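Local coordinates for protein snaclec convulxin subunit alpha (Crotalus durissus, PDB 1UMR) that activates platelets as part of a snake venom lectin that binds the platelet collagen receptor glycoprotein VI, at residues H40-K45 / V128-P133. Sequence-based numbering, arbitrary orientation.
Sequences HLVSIK and VCKFPP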
ATOM      1  N   HIS A  40      -0.611 -14.188  49.871  1.00 38.21           N
ATOM      2  CA  HIS A  40       0.695 -13.826  49.310  1.00 38.33           C
ATOM      3  C   HIS A  40       1.029 -12.368  49.733  1.00 46.12           C
ATOM      4  O   HIS A  40       0.090 -11.675  50.194  1.00 42.53           O
ATOM      5  CB  HIS A  40       0.544 -13.810  47.820  1.00 40.67           C
ATOM      6  CG  HIS A  40       0.542 -15.172  47.263  1.00 39.64           C
ATOM      7  ND1 HIS A  40      -0.586 -15.765  46.702  1.00 42.28           N
ATOM      8  CD2 HIS A  40       1.503 -16.112  47.283  1.00 28.06           C
ATOM      9  CE1 HIS A  40      -0.278 -17.006  46.349  1.00 34.84           C
ATOM     10  NE2 HIS A  40       0.977 -17.239  46.698  1.00 34.85           N
ATOM     11  N   LEU A  41       2.303 -11.907  49.606  1.00 38.12           N
ATOM     12  CA  LEU A  41       2.545 -10.454  49.638  1.00 42.77           C
ATOM     13  C   LEU A  41       1.513  -9.766  48.695  1.00 43.29           C
ATOM     14  O   LEU A  41       1.100 -10.383  47.726  1.00 41.69           O
ATOM     15  CB  LEU A  41       3.943 -10.138  49.155  1.00 37.81           C
ATOM     16  CG  LEU A  41       4.946 -10.473  50.240  1.00 38.70           C
ATOM     17  CD1 LEU A  41       6.361 -10.408  49.527  1.00 41.71           C
ATOM     18  CD2 LEU A  41       4.725  -9.356  51.349  1.00 36.04           C
ATOM     19  N   VAL A  42       1.075  -8.532  48.964  1.00 42.72           N
ATOM     20  CA  VAL A  42       0.180  -7.913  47.998  1.00 36.11           C
ATOM     21  C   VAL A  42       0.705  -7.903  46.537  1.00 36.81           C
ATOM     22  O   VAL A  42       1.862  -7.622  46.249  1.00 40.03           O
ATOM     23  CB  VAL A  42      -0.005  -6.364  48.151  1.00 41.98           C
ATOM     24  CG1 VAL A  42      -1.359  -5.901  48.418  1.00 42.20           C
ATOM     25  CG2 VAL A  42       1.047  -5.681  48.802  1.00 31.88           C
ATOM     26  N   SER A  43      -0.249  -8.013  45.631  1.00 36.42           N
ATOM     27  CA  SER A  43      -0.190  -7.667  44.252  1.00 36.01           C
ATOM     28  C   SER A  43      -1.150  -6.470  43.917  1.00 41.58           C
ATOM     29  O   SER A  43      -2.228  -6.328  44.459  1.00 37.42           O
ATOM     30  CB  SER A  43      -0.612  -8.897  43.417  1.00 36.04           C
ATOM     31  OG  SER A  43      -1.934  -9.331  43.674  1.00 46.35           O
ATOM     32  N   ILE A  44      -0.796  -5.638  42.981  1.00 34.50           N
ATOM     33  CA  ILE A  44      -1.535  -4.421  42.894  1.00 36.04           C
ATOM     34  C   ILE A  44      -1.776  -4.342  41.400  1.00 39.55           C
ATOM     35  O   ILE A  44      -0.801  -4.272  40.649  1.00 38.68           O
ATOM     36  CB  ILE A  44      -0.635  -3.275  43.315  1.00 41.26           C
ATOM     37  CG1 ILE A  44      -0.271  -3.436  44.767  1.00 43.20           C
ATOM     38  CG2 ILE A  44      -1.212  -1.973  42.897  1.00 27.05           C
ATOM     39  CD1 ILE A  44       0.467  -2.297  45.359  1.00 42.54           C
ATOM     40  N   LYS A  45      -3.057  -4.468  40.999  1.00 39.52           N
ATOM     41  CA  LYS A  45      -3.463  -4.803  39.631  1.00 38.75           C
ATOM     42  C   LYS A  45      -4.281  -3.753  38.970  1.00 44.86           C
ATOM     43  O   LYS A  45      -4.733  -3.987  37.830  1.00 44.52           O
ATOM     44  CB  LYS A  45      -4.216  -6.140  39.574  1.00 40.76           C
ATOM     45  CG  LYS A  45      -3.225  -7.323  40.005  1.00 41.82           C
ATOM     46  CD  LYS A  45      -3.646  -8.694  39.597  1.00 50.41           C
ATOM     47  CE  LYS A  45      -3.055  -9.722  40.559  1.00 56.68           C
ATOM     48  NZ  LYS A  45      -3.186 -11.208  40.265  1.00 48.93           N
ATOM     49  N   VAL A 128       2.819  -5.917  53.216  1.00 42.20           N
ATOM     50  CA  VAL A 128       1.377  -6.063  53.113  1.00 42.73           C
ATOM     51  C   VAL A 128       0.996  -7.419  52.626  1.00 39.80           C
ATOM     52  O   VAL A 128       1.617  -7.895  51.703  1.00 47.34           O
ATOM     53  CB  VAL A 128       0.788  -4.943  52.198  1.00 48.96           C
ATOM     54  CG1 VAL A 128      -0.786  -5.056  51.984  1.00 35.70           C
ATOM     55  CG2 VAL A 128       1.089  -3.628  52.815  1.00 39.92           C
ATOM     56  N   CYS A 129       0.014  -8.071  53.284  1.00 41.12           N
ATOM     57  CA  CYS A 129      -0.544  -9.356  52.843  1.00 33.12           C
ATOM     58  C   CYS A 129      -1.890  -9.202  52.082  1.00 38.69           C
ATOM     59  O   CYS A 129      -2.655  -8.246  52.315  1.00 37.03           O
ATOM     60  CB  CYS A 129      -0.758 -10.290  53.995  1.00 36.60           C
ATOM     61  SG  CYS A 129       0.796 -10.858  54.731  1.00 45.20           S
ATOM     62  N   LYS A 130      -2.158 -10.091  51.137  1.00 32.69           N
ATOM     63  CA  LYS A 130      -3.416 -10.084  50.376  1.00 31.84           C
ATOM     64  C   LYS A 130      -3.930 -11.485  50.148  1.00 37.63           C
ATOM     65  O   LYS A 130      -3.170 -12.433  49.981  1.00 46.24           O
ATOM     66  CB  LYS A 130      -3.340  -9.264  49.085  1.00 36.53           C
ATOM     67  CG  LYS A 130      -4.419  -9.575  47.975  1.00 28.76           C
ATOM     68  CD  LYS A 130      -4.015  -8.841  46.666  1.00 29.90           C
ATOM     69  CE  LYS A 130      -4.976  -9.115  45.453  1.00 33.24           C
ATOM     70  NZ  LYS A 130      -4.727  -8.209  44.302  1.00 35.14           N
ATOM     71  N   PHE A 131      -5.237 -11.651  50.266  1.00 42.76           N
ATOM     72  CA  PHE A 131      -5.878 -12.924  49.949  1.00 36.60           C
ATOM     73  C   PHE A 131      -7.352 -12.763  49.598  1.00 38.27           C
ATOM     74  O   PHE A 131      -7.927 -11.727  49.905  1.00 37.43           O
ATOM     75  CB  PHE A 131      -5.707 -13.919  51.073  1.00 37.75           C
ATOM     76  CG  PHE A 131      -6.683 -13.797  52.166  1.00 37.36           C
ATOM     77  CD1 PHE A 131      -6.365 -13.132  53.349  1.00 39.99           C
ATOM     78  CD2 PHE A 131      -7.885 -14.474  52.087  1.00 45.17           C
ATOM     79  CE1 PHE A 131      -7.240 -13.064  54.439  1.00 40.37           C
ATOM     80  CE2 PHE A 131      -8.789 -14.467  53.137  1.00 31.57           C
ATOM     81  CZ  PHE A 131      -8.472 -13.761  54.358  1.00 40.09           C
ATOM     82  N   PRO A 132      -7.928 -13.737  48.873  1.00 41.58           N
ATOM     83  CA  PRO A 132      -9.353 -13.665  48.486  1.00 37.87           C
ATOM     84  C   PRO A 132     -10.216 -14.480  49.442  1.00 38.51           C
ATOM     85  O   PRO A 132     -10.069 -15.656  49.452  1.00 40.18           O
ATOM     86  CB  PRO A 132      -9.370 -14.319  47.142  1.00 40.79           C
ATOM     87  CG  PRO A 132      -8.163 -15.468  47.214  1.00 40.86           C
ATOM     88  CD  PRO A 132      -7.241 -14.945  48.336  1.00 40.11           C
ATOM     89  N   PRO A 133     -11.103 -13.877  50.225  1.00 41.12           N
ATOM     90  CA  PRO A 133     -11.953 -14.611  51.195  1.00 42.95           C
ATOM     91  C   PRO A 133     -12.907 -15.432  50.377  1.00 46.75           C
ATOM     92  O   PRO A 133     -12.998 -15.139  49.187  1.00 44.60           O
ATOM     93  CB  PRO A 133     -12.747 -13.468  51.889  1.00 39.45           C
ATOM     94  CG  PRO A 133     -12.913 -12.465  50.764  1.00 33.11           C
ATOM     95  CD  PRO A 133     -11.381 -12.444  50.262  1.00 33.55           C
TER
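His40 and Lys130 form an antiparallel hydrogen-bonded pair, His40 N giving to Lys130 O (3.1 Å) and Lys130 N to His40 O (2.9 Å); Leu41 and Cys129 make the adjoining non-hydrogen-bonded pair, and a third backbone bond, from Val42 N to Val128 O (2.9 Å), follows where strand 40-41 ends. In that last bond the donor stands 40° out of the carbonyl plane. Leu41 CD2 also comes close to Val128 O, and the Leu41 side chain packs on Trp25, Ala28 and Cys32 of helix 25-35, to which the disulfide Cys129-Cys32 ties strand 125-131. Val42 lays its two methyls against Val128: CG2 meets CB at 3.5 Å and CG1 meets CG1. The same CG1 of Val42 also reaches Lys130 CB (4.0 Å), the two side chains crossing at about a right angle. Lys130 leaves its strand with CG anti to the backbone N (chi1 160°) and stays extended to the tip, which carries NZ alongside Ser43. There NZ gives hydrogen bonds to both Ser43 O and Ser43 OG, each at 3.1 Å, approaching the carbonyl from above its plane. Glu49 of helix 47-60 adds a salt bridge to NZ, and it also accepts from Lys45 N. Within this chain, strand 40-41 is an outermost strand of the four-stranded antiparallel sheet of the C-type lectin fold, next to the last strand, 125-131, and the chain leaving it is pinned by a buried lysine. Lys45 NZ, 5.3 Å from Lys130 NZ, is salt-bridged to an acidic side chain of another protein's chain. The carboxylate of Glu49, with the carbonyl and hydroxyl of Ser43, would probably favour the charged form of Lys130.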